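Local coordinates for nucleoside permease NupG (Escherichia coli K-12, PDB 7DLA), which imports purine and pyrimidine nucleosides across the bacterial inner membrane, using the proton motive force for symport with protons, at residues A[22-30]-A[228-236]; A[213-224]-A[349-360]. The protein carries 1 engineered substitution. All blocks are in the same frame, centred on the assembly; numbering follows the deposited sequence.

Contact 1: A[22-30]-A[228-236]; sequences LTTLGSYMF and NMFGNTFLH
This is the periplasmic-side meeting of the first and seventh transmembrane helices of a major facilitator superfamily transporter, where Ser27 and Thr233 meet between the two six-helix halves. The axes of 25-30 and 228-236 pass 7.6 Å apart at -54°, and 228-236 is kinked near Asn232 and Thr233. Gly26 lets the backbones close up: a side chain there would run into Met229 O. At the next residue, Ser27 OG accepts a hydrogen bond from Thr233 OG1 at 2.9 Å; its apparent bond to Asn232 OD1 is doubtful, since that oxygen is modelled too close to its neighbour. Asn232 ND2 and His236 NE2 both hydrogen-bond to Glu156. Thr233 OG1 lies beside its backbone N (chi1 -47°) and CG2 opposite that N, which divides the work: hydroxyl to the serine, methyl to Phe30, crossed at about a right angle. Replacing Thr233 by an alanine removes hydroxyl and methyl together, and would probably leave Ser27 OG without this donor and a gap beside the Phe30 ring. The closure is consistent with a shut periplasmic gate. At the start of 22-30, Thr23 O lies 3.7 Å from Asn232 CB; at its end Phe30 CD2 lies 3.7 Å from Thr233 CG2.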
loop_
_atom_site.group_PDB
_atom_site.type_symbol
_atom_site.label_atom_id
_atom_site.label_comp_id
_atom_site.label_asym_id
_atom_site.label_seq_id
_atom_site.Cartn_x
_atom_site.Cartn_y
_atom_site.Cartn_z
ATOM N N LEU A 22 -4.449 -0.711 8.949
ATOM C CA LEU A 22 -3.320 -0.259 8.149
ATOM C C LEU A 22 -3.061 1.236 8.336
ATOM O O LEU A 22 -1.951 1.635 8.690
ATOM C CB LEU A 22 -3.569 -0.599 6.672
ATOM C CG LEU A 22 -2.473 -0.506 5.586
ATOM C CD1 LEU A 22 -2.409 0.873 5.031
ATOM C CD2 LEU A 22 -1.124 -0.885 6.155
ATOM N N THR A 23 -4.075 2.081 8.123
ATOM C CA THR A 23 -3.896 3.531 8.117
ATOM C C THR A 23 -3.889 4.154 9.501
ATOM O O THR A 23 -3.306 5.228 9.696
ATOM C CB THR A 23 -5.007 4.188 7.293
ATOM O OG1 THR A 23 -6.261 4.060 7.990
ATOM C CG2 THR A 23 -5.076 3.577 5.882
ATOM N N THR A 24 -4.523 3.515 10.457
ATOM C CA THR A 24 -4.676 4.033 11.795
ATOM C C THR A 24 -3.524 3.663 12.720
ATOM O O THR A 24 -3.251 4.413 13.661
ATOM C CB THR A 24 -6.003 3.502 12.315
ATOM O OG1 THR A 24 -5.930 2.078 12.278
ATOM C CG2 THR A 24 -7.142 3.957 11.413
ATOM N N LEU A 25 -2.808 2.570 12.424
ATOM C CA LEU A 25 -1.793 2.032 13.330
ATOM C C LEU A 25 -0.719 3.064 13.679
ATOM O O LEU A 25 -0.150 3.041 14.775
ATOM C CB LEU A 25 -1.149 0.796 12.712
ATOM C CG LEU A 25 -0.176 0.066 13.649
ATOM C CD1 LEU A 25 -0.805 -0.421 14.967
ATOM C CD2 LEU A 25 0.646 -1.023 12.957
ATOM N N GLY A 26 -0.409 3.970 12.763
ATOM C CA GLY A 26 0.508 5.036 13.113
ATOM C C GLY A 26 -0.006 5.856 14.270
ATOM O O GLY A 26 0.705 6.074 15.243
ATOM N N SER A 27 -1.264 6.296 14.162
ATOM C CA SER A 27 -1.908 7.118 15.222
ATOM C C SER A 27 -1.920 6.352 16.551
ATOM O O SER A 27 -1.561 6.956 17.582
ATOM C CB SER A 27 -3.299 7.530 14.813
ATOM O OG SER A 27 -3.261 8.681 13.983
ATOM N N TYR A 28 -2.318 5.076 16.521
ATOM C CA TYR A 28 -2.378 4.258 17.726
ATOM C C TYR A 28 -0.995 4.106 18.347
ATOM O O TYR A 28 -0.862 4.073 19.577
ATOM C CB TYR A 28 -3.015 2.904 17.393
ATOM C CG TYR A 28 -2.758 1.789 18.378
ATOM C CD1 TYR A 28 -3.483 1.674 19.583
ATOM C CD2 TYR A 28 -1.794 0.833 18.093
ATOM C CE1 TYR A 28 -3.232 0.615 20.489
ATOM C CE2 TYR A 28 -1.539 -0.209 18.967
ATOM C CZ TYR A 28 -2.253 -0.332 20.164
ATOM O OH TYR A 28 -1.928 -1.411 20.978
ATOM N N MET A 29 0.053 4.050 17.518
ATOM C CA MET A 29 1.396 4.060 18.080
ATOM C C MET A 29 1.743 5.419 18.672
ATOM O O MET A 29 2.403 5.494 19.713
ATOM C CB MET A 29 2.407 3.670 17.013
ATOM C CG MET A 29 2.229 2.253 16.590
ATOM S SD MET A 29 3.560 1.583 15.633
ATOM C CE MET A 29 2.929 1.938 13.975
ATOM N N PHE A 30 1.289 6.502 18.054
ATOM C CA PHE A 30 1.706 7.824 18.510
ATOM C C PHE A 30 0.821 8.362 19.628
ATOM O O PHE A 30 1.309 8.652 20.724
ATOM C CB PHE A 30 1.731 8.792 17.327
ATOM C CG PHE A 30 2.157 10.177 17.683
ATOM C CD1 PHE A 30 3.494 10.486 17.824
ATOM C CD2 PHE A 30 1.213 11.167 17.906
ATOM C CE1 PHE A 30 3.894 11.768 18.138
ATOM C CE2 PHE A 30 1.608 12.459 18.209
ATOM C CZ PHE A 30 2.953 12.757 18.333
ATOM N N ASN A 228 -0.436 7.745 3.921
ATOM C CA ASN A 228 -1.130 6.582 4.519
ATOM C C ASN A 228 -0.487 6.211 5.849
ATOM O O ASN A 228 -1.116 5.497 6.599
ATOM C CB ASN A 228 -1.107 5.383 3.576
ATOM C CG ASN A 228 -1.961 5.588 2.349
ATOM O OD1 ASN A 228 -2.870 6.401 2.356
ATOM N ND2 ASN A 228 -1.673 4.854 1.294
ATOM N N MET A 229 0.738 6.649 6.105
ATOM C CA MET A 229 1.370 6.315 7.397
ATOM C C MET A 229 1.037 7.389 8.426
ATOM O O MET A 229 0.778 7.041 9.547
ATOM C CB MET A 229 2.891 6.251 7.274
ATOM C CG MET A 229 3.401 5.125 6.428
ATOM S SD MET A 229 5.193 5.080 6.415
ATOM C CE MET A 229 5.515 6.443 5.306
ATOM N N PHE A 230 0.976 8.653 8.043
ATOM C CA PHE A 230 0.796 9.632 9.101
ATOM C C PHE A 230 -0.364 10.583 8.884
ATOM O O PHE A 230 -0.463 11.563 9.619
ATOM C CB PHE A 230 2.065 10.468 9.317
ATOM C CG PHE A 230 3.277 9.659 9.673
ATOM C CD1 PHE A 230 3.547 9.343 10.998
ATOM C CD2 PHE A 230 4.175 9.265 8.690
ATOM C CE1 PHE A 230 4.666 8.606 11.324
ATOM C CE2 PHE A 230 5.292 8.528 9.006
ATOM C CZ PHE A 230 5.539 8.190 10.316
ATOM N N GLY A 231 -1.234 10.356 7.907
ATOM C CA GLY A 231 -2.282 11.326 7.654
ATOM C C GLY A 231 -3.332 11.280 8.738
ATOM O O GLY A 231 -3.883 12.309 9.144
ATOM N N ASN A 232 -3.591 10.087 9.251
ATOM C CA ASN A 232 -4.526 9.960 10.345
ATOM C C ASN A 232 -3.942 10.601 11.604
ATOM O O ASN A 232 -4.665 11.243 12.380
ATOM C CB ASN A 232 -4.838 8.481 10.551
ATOM C CG ASN A 232 -5.742 8.240 11.712
ATOM O OD1 ASN A 232 -5.321 8.204 12.868
ATOM N ND2 ASN A 232 -7.019 8.034 11.404
ATOM N N THR A 233 -2.617 10.461 11.805
ATOM C CA THR A 233 -1.955 11.109 12.941
ATOM C C THR A 233 -1.939 12.617 12.786
ATOM O O THR A 233 -2.075 13.342 13.773
ATOM C CB THR A 233 -0.529 10.583 13.119
ATOM O OG1 THR A 233 -0.522 9.149 13.051
ATOM C CG2 THR A 233 0.035 11.012 14.452
ATOM N N PHE A 234 -1.811 13.100 11.554
ATOM C CA PHE A 234 -1.856 14.531 11.305
ATOM C C PHE A 234 -3.257 15.086 11.543
ATOM O O PHE A 234 -3.407 16.197 12.062
ATOM C CB PHE A 234 -1.337 14.819 9.892
ATOM C CG PHE A 234 -1.867 16.084 9.283
ATOM C CD1 PHE A 234 -1.481 17.321 9.780
ATOM C CD2 PHE A 234 -2.798 16.044 8.260
ATOM C CE1 PHE A 234 -1.981 18.498 9.234
ATOM C CE2 PHE A 234 -3.297 17.219 7.700
ATOM C CZ PHE A 234 -2.894 18.444 8.190
ATOM N N LEU A 235 -4.293 14.320 11.212
ATOM C CA LEU A 235 -5.647 14.801 11.476
ATOM C C LEU A 235 -5.997 14.725 12.957
ATOM O O LEU A 235 -6.707 15.596 13.481
ATOM C CB LEU A 235 -6.657 14.013 10.654
ATOM C CG LEU A 235 -6.581 14.274 9.162
ATOM C CD1 LEU A 235 -7.660 13.484 8.482
ATOM C CD2 LEU A 235 -6.816 15.734 8.955
ATOM N N HIS A 236 -5.496 13.709 13.648
ATOM C CA HIS A 236 -5.661 13.652 15.085
ATOM C C HIS A 236 -4.770 14.662 15.810
ATOM O O HIS A 236 -5.046 14.992 16.962
ATOM C CB HIS A 236 -5.412 12.211 15.525
ATOM C CG HIS A 236 -6.650 11.364 15.467
ATOM N ND1 HIS A 236 -7.640 11.417 16.431
ATOM C CD2 HIS A 236 -7.091 10.499 14.522
ATOM C CE1 HIS A 236 -8.620 10.596 16.096
ATOM N NE2 HIS A 236 -8.311 10.026 14.944
#

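Contact 2: A[213-224]-A[349-360]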
loop_
_atom_site.group_PDB
_atom_site.type_symbol
_atom_site.label_atom_id
_atom_site.label_comp_id
_atom_site.label_asym_id
_atom_site.label_seq_id
_atom_site.Cartn_x
_atom_site.Cartn_y
_atom_site.Cartn_z
ATOM N N PHE A 213 16.178 5.211 -14.420
ATOM C CA PHE A 213 14.738 5.148 -14.176
ATOM C C PHE A 213 14.413 4.420 -12.874
ATOM O O PHE A 213 13.551 4.853 -12.109
ATOM C CB PHE A 213 14.011 4.461 -15.318
ATOM C CG PHE A 213 12.554 4.563 -15.180
ATOM C CD1 PHE A 213 11.950 5.805 -15.124
ATOM C CD2 PHE A 213 11.794 3.439 -14.921
ATOM C CE1 PHE A 213 10.571 5.920 -14.930
ATOM C CE2 PHE A 213 10.409 3.533 -14.710
ATOM C CZ PHE A 213 9.795 4.776 -14.715
ATOM N N PHE A 214 15.083 3.295 -12.619
ATOM C CA PHE A 214 14.795 2.505 -11.427
ATOM C C PHE A 214 15.156 3.252 -10.153
ATOM O O PHE A 214 14.387 3.237 -9.178
ATOM C CB PHE A 214 15.521 1.161 -11.471
ATOM C CG PHE A 214 14.918 0.175 -12.431
ATOM C CD1 PHE A 214 13.552 0.144 -12.633
ATOM C CD2 PHE A 214 15.701 -0.771 -13.074
ATOM C CE1 PHE A 214 12.984 -0.774 -13.499
ATOM C CE2 PHE A 214 15.132 -1.692 -13.928
ATOM C CZ PHE A 214 13.775 -1.688 -14.146
ATOM N N ILE A 215 16.326 3.893 -10.112
ATOM C CA ILE A 215 16.634 4.621 -8.882
ATOM C C ILE A 215 15.667 5.775 -8.702
ATOM O O ILE A 215 15.238 6.067 -7.582
ATOM C CB ILE A 215 18.093 5.091 -8.831
ATOM C CG1 ILE A 215 19.024 3.920 -9.118
ATOM C CG2 ILE A 215 18.408 5.644 -7.447
ATOM C CD1 ILE A 215 20.411 4.095 -8.546
ATOM N N PHE A 216 15.287 6.440 -9.794
ATOM C CA PHE A 216 14.209 7.408 -9.673
ATOM C C PHE A 216 12.949 6.769 -9.120
ATOM O O PHE A 216 12.176 7.404 -8.399
ATOM C CB PHE A 216 13.867 8.031 -11.009
ATOM C CG PHE A 216 12.883 9.131 -10.870
ATOM C CD1 PHE A 216 13.202 10.262 -10.137
ATOM C CD2 PHE A 216 11.603 8.993 -11.361
ATOM C CE1 PHE A 216 12.292 11.283 -9.974
ATOM C CE2 PHE A 216 10.680 9.998 -11.191
ATOM C CZ PHE A 216 11.028 11.152 -10.505
ATOM N N SER A 217 12.688 5.532 -9.507
ATOM C CA SER A 217 11.448 4.915 -9.093
ATOM C C SER A 217 11.495 4.622 -7.607
ATOM O O SER A 217 10.485 4.740 -6.902
ATOM C CB SER A 217 11.197 3.673 -9.933
ATOM O OG SER A 217 10.868 4.077 -11.244
ATOM N N MET A 218 12.680 4.307 -7.101
ATOM C CA MET A 218 12.831 4.152 -5.664
ATOM C C MET A 218 12.614 5.476 -4.947
ATOM O O MET A 218 11.904 5.546 -3.941
ATOM C CB MET A 218 14.215 3.633 -5.342
ATOM C CG MET A 218 14.398 3.505 -3.872
ATOM S SD MET A 218 15.971 2.746 -3.624
ATOM C CE MET A 218 16.954 4.256 -3.625
ATOM N N LEU A 219 13.238 6.539 -5.455
ATOM C CA LEU A 219 13.183 7.824 -4.777
ATOM C C LEU A 219 11.763 8.341 -4.748
ATOM O O LEU A 219 11.319 8.885 -3.729
ATOM C CB LEU A 219 14.098 8.818 -5.472
ATOM C CG LEU A 219 15.565 8.624 -5.129
ATOM C CD1 LEU A 219 16.295 9.892 -5.478
ATOM C CD2 LEU A 219 15.716 8.236 -3.652
ATOM N N LEU A 220 11.030 8.157 -5.856
ATOM C CA LEU A 220 9.626 8.555 -5.927
ATOM C C LEU A 220 8.744 7.659 -5.059
ATOM O O LEU A 220 7.831 8.153 -4.389
ATOM C CB LEU A 220 9.149 8.521 -7.382
ATOM C CG LEU A 220 7.695 8.841 -7.784
ATOM C CD1 LEU A 220 6.685 7.790 -7.362
ATOM C CD2 LEU A 220 7.277 10.174 -7.236
ATOM N N GLY A 221 8.970 6.339 -5.098
ATOM C CA GLY A 221 8.169 5.422 -4.316
ATOM C C GLY A 221 8.328 5.639 -2.825
ATOM O O GLY A 221 7.430 5.322 -2.044
ATOM N N ALA A 222 9.464 6.187 -2.401
ATOM C CA ALA A 222 9.622 6.403 -0.973
ATOM C C ALA A 222 8.486 7.249 -0.411
ATOM O O ALA A 222 8.018 6.994 0.699
ATOM C CB ALA A 222 10.977 7.025 -0.666
ATOM N N GLU A 223 7.987 8.229 -1.157
ATOM C CA GLU A 223 6.924 9.052 -0.590
ATOM C C GLU A 223 5.521 8.514 -0.866
ATOM O O GLU A 223 4.539 9.224 -0.630
ATOM C CB GLU A 223 7.005 10.500 -1.069
ATOM C CG GLU A 223 6.463 10.739 -2.465
ATOM C CD GLU A 223 7.059 11.965 -3.075
ATOM O OE1 GLU A 223 8.187 12.290 -2.677
ATOM O OE2 GLU A 223 6.424 12.606 -3.941
ATOM N N LEU A 224 5.391 7.283 -1.350
ATOM C CA LEU A 224 4.072 6.832 -1.799
ATOM C C LEU A 224 3.099 6.656 -0.638
ATOM O O LEU A 224 1.918 7.003 -0.765
ATOM C CB LEU A 224 4.193 5.531 -2.596
ATOM C CG LEU A 224 4.490 5.672 -4.087
ATOM C CD1 LEU A 224 4.524 4.313 -4.713
ATOM C CD2 LEU A 224 3.432 6.519 -4.753
ATOM N N PHE A 349 10.988 -3.423 -11.116
ATOM C CA PHE A 349 10.390 -2.100 -10.990
ATOM C C PHE A 349 9.502 -2.028 -9.768
ATOM O O PHE A 349 9.621 -1.112 -8.952
ATOM C CB PHE A 349 9.584 -1.752 -12.239
ATOM C CG PHE A 349 8.725 -0.533 -12.075
ATOM C CD1 PHE A 349 9.271 0.727 -12.040
ATOM C CD2 PHE A 349 7.356 -0.652 -11.935
ATOM C CE1 PHE A 349 8.456 1.856 -11.882
ATOM C CE2 PHE A 349 6.544 0.476 -11.772
ATOM C CZ PHE A 349 7.095 1.727 -11.748
ATOM N N LEU A 350 8.606 -3.001 -9.616
ATOM C CA LEU A 350 7.693 -2.995 -8.486
ATOM C C LEU A 350 8.445 -3.266 -7.180
ATOM O O LEU A 350 8.189 -2.619 -6.161
ATOM C CB LEU A 350 6.582 -4.012 -8.773
ATOM C CG LEU A 350 5.169 -3.489 -9.106
ATOM C CD1 LEU A 350 5.162 -2.624 -10.349
ATOM C CD2 LEU A 350 4.209 -4.655 -9.339
ATOM N N MET A 351 9.424 -4.169 -7.209
ATOM C CA MET A 351 10.248 -4.414 -6.030
ATOM C C MET A 351 10.962 -3.142 -5.574
ATOM O O MET A 351 10.879 -2.755 -4.401
ATOM C CB MET A 351 11.250 -5.527 -6.342
ATOM C CG MET A 351 12.207 -5.873 -5.219
ATOM S SD MET A 351 13.737 -6.583 -5.851
ATOM C CE MET A 351 14.313 -7.418 -4.373
ATOM N N MET A 352 11.673 -2.483 -6.495
ATOM C CA MET A 352 12.346 -1.223 -6.203
ATOM C C MET A 352 11.361 -0.167 -5.708
ATOM O O MET A 352 11.639 0.551 -4.736
ATOM C CB MET A 352 13.071 -0.745 -7.469
ATOM C CG MET A 352 14.041 0.443 -7.320
ATOM S SD MET A 352 15.762 -0.027 -7.100
ATOM C CE MET A 352 15.809 -1.440 -8.198
ATOM N N THR A 353 10.188 -0.082 -6.336
ATOM C CA THR A 353 9.290 1.037 -6.096
ATOM C C THR A 353 8.468 0.891 -4.818
ATOM O O THR A 353 8.189 1.904 -4.159
ATOM C CB THR A 353 8.339 1.202 -7.277
ATOM O OG1 THR A 353 9.056 0.999 -8.494
ATOM C CG2 THR A 353 7.795 2.616 -7.307
ATOM N N ASN A 354 8.063 -0.337 -4.454
ATOM C CA ASN A 354 7.224 -0.592 -3.288
ATOM C C ASN A 354 7.930 -1.326 -2.164
ATOM O O ASN A 354 7.425 -1.316 -1.041
ATOM C CB ASN A 354 5.989 -1.418 -3.673
ATOM C CG ASN A 354 5.053 -0.678 -4.584
ATOM O OD1 ASN A 354 5.490 0.052 -5.472
ATOM N ND2 ASN A 354 3.752 -0.853 -4.373
ATOM N N GLY A 355 9.040 -2.002 -2.432
ATOM C CA GLY A 355 9.784 -2.618 -1.350
ATOM C C GLY A 355 10.826 -1.655 -0.818
ATOM O O GLY A 355 10.730 -1.167 0.314
ATOM N N PHE A 356 11.796 -1.336 -1.679
ATOM C CA PHE A 356 12.905 -0.456 -1.314
ATOM C C PHE A 356 12.437 0.982 -1.147
ATOM O O PHE A 356 12.835 1.670 -0.198
ATOM C CB PHE A 356 13.980 -0.552 -2.386
ATOM C CG PHE A 356 14.535 -1.924 -2.528
ATOM C CD1 PHE A 356 15.184 -2.531 -1.463
ATOM C CD2 PHE A 356 14.328 -2.653 -3.705
ATOM C CE1 PHE A 356 15.676 -3.819 -1.586
ATOM C CE2 PHE A 356 14.809 -3.949 -3.841
ATOM C CZ PHE A 356 15.484 -4.535 -2.777
ATOM N N GLY A 357 11.621 1.466 -2.084
ATOM C CA GLY A 357 10.936 2.723 -1.860
ATOM C C GLY A 357 10.270 2.757 -0.502
ATOM O O GLY A 357 10.377 3.746 0.223
ATOM N N CYS A 358 9.617 1.651 -0.114
ATOM C CA CYS A 358 8.913 1.619 1.164
ATOM C C CYS A 358 9.884 1.703 2.323
ATOM O O CYS A 358 9.713 2.526 3.219
ATOM C CB CYS A 358 8.060 0.355 1.295
ATOM S SG CYS A 358 6.823 0.292 2.687
ATOM N N ILE A 359 10.880 0.822 2.358
ATOM C CA ILE A 359 11.807 0.842 3.481
ATOM C C ILE A 359 12.426 2.219 3.632
ATOM O O ILE A 359 12.415 2.816 4.722
ATOM C CB ILE A 359 12.875 -0.247 3.325
ATOM C CG1 ILE A 359 12.221 -1.549 2.882
ATOM C CG2 ILE A 359 13.619 -0.420 4.604
ATOM C CD1 ILE A 359 13.172 -2.561 2.323
ATOM N N LEU A 360 12.939 2.764 2.531
ATOM C CA LEU A 360 13.626 4.043 2.614
ATOM C C LEU A 360 12.664 5.145 3.055
ATOM O O LEU A 360 12.948 5.887 4.010
ATOM C CB LEU A 360 14.295 4.358 1.280
ATOM C CG LEU A 360 14.500 5.821 0.902
ATOM C CD1 LEU A 360 15.587 6.431 1.750
ATOM C CD2 LEU A 360 14.894 5.906 -0.577
#
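Close, largely apolar helix-helix packing joins the seventh and eleventh transmembrane helices inside the C-terminal half of the transporter, with Met218 fitted as a knob into a hole formed by Met352, Phe356, Gly357 and Leu360. The axes of 213-222 and 349-360 come within 7.3 Å and cross at -55°, and no hydrogen bond links them. Two glycines make the approach possible. Gly221 CA faces Thr353 O at 3.5 Å in a CA-H...O contact, and a side chain on Gly221 would strike that carbonyl; Gly357, where a side chain would also point at 213-222, lies against Ala222 and the Met218 carbonyl.

Met218 leaves its helix with CG anti to the backbone N (chi1 178°) and runs extended until a bend at the last torsion. Its CB touches Met352 CG at 3.8 Å, SD meets Phe356 CB, and the terminal CE reaches Leu360 CD2 at 4.0 Å, the two side chains crossing at about a right angle. Leu219 CD2 comes to the same leucine methyl, while Ala222 CB touches Leu360 CG.

Toward the cytoplasmic end aromatic rings take over. Phe213 CE2 meets Phe349 CE1 at 3.8 Å with the side chains set obliquely, and Phe214 CE1 packs on Phe349 CB. Ser217 OG lies at the edge of the Phe349 ring, near its plane, yet its hydrogen bond goes back to Phe213 O (2.9 Å), from above the carbonyl plane; the hydroxyl is thus satisfied within its own helix.

Around this pair, helix 305-335 meets Ser217 through Phe325 and Phe213 through Phe332, helix 380-402 covers Phe216 and Leu220 through Leu394, and Val52 of helix 37-64, from the other half, touches Phe356.

Both contacts are buried, and they share the seventh transmembrane segment: contact 1 uses its second part, helix 226-236, and contact 2 its first, helix 208-222, the break between them beginning at the end of 213-224. Their centres are about 22 Å apart, and apart from this chain connection they do not touch. The crossing angles almost coincide, -54° and -55°, and each crossing is eased by glycine, but the chemistry diverges. Contact 1 spans the two halves of the transporter and relies on hydroxyls and a neighbouring glutamate; contact 2 stays within one half, buries more surface (657 against 415 Å²), and is held by methionine, leucine and phenylalanine side chains.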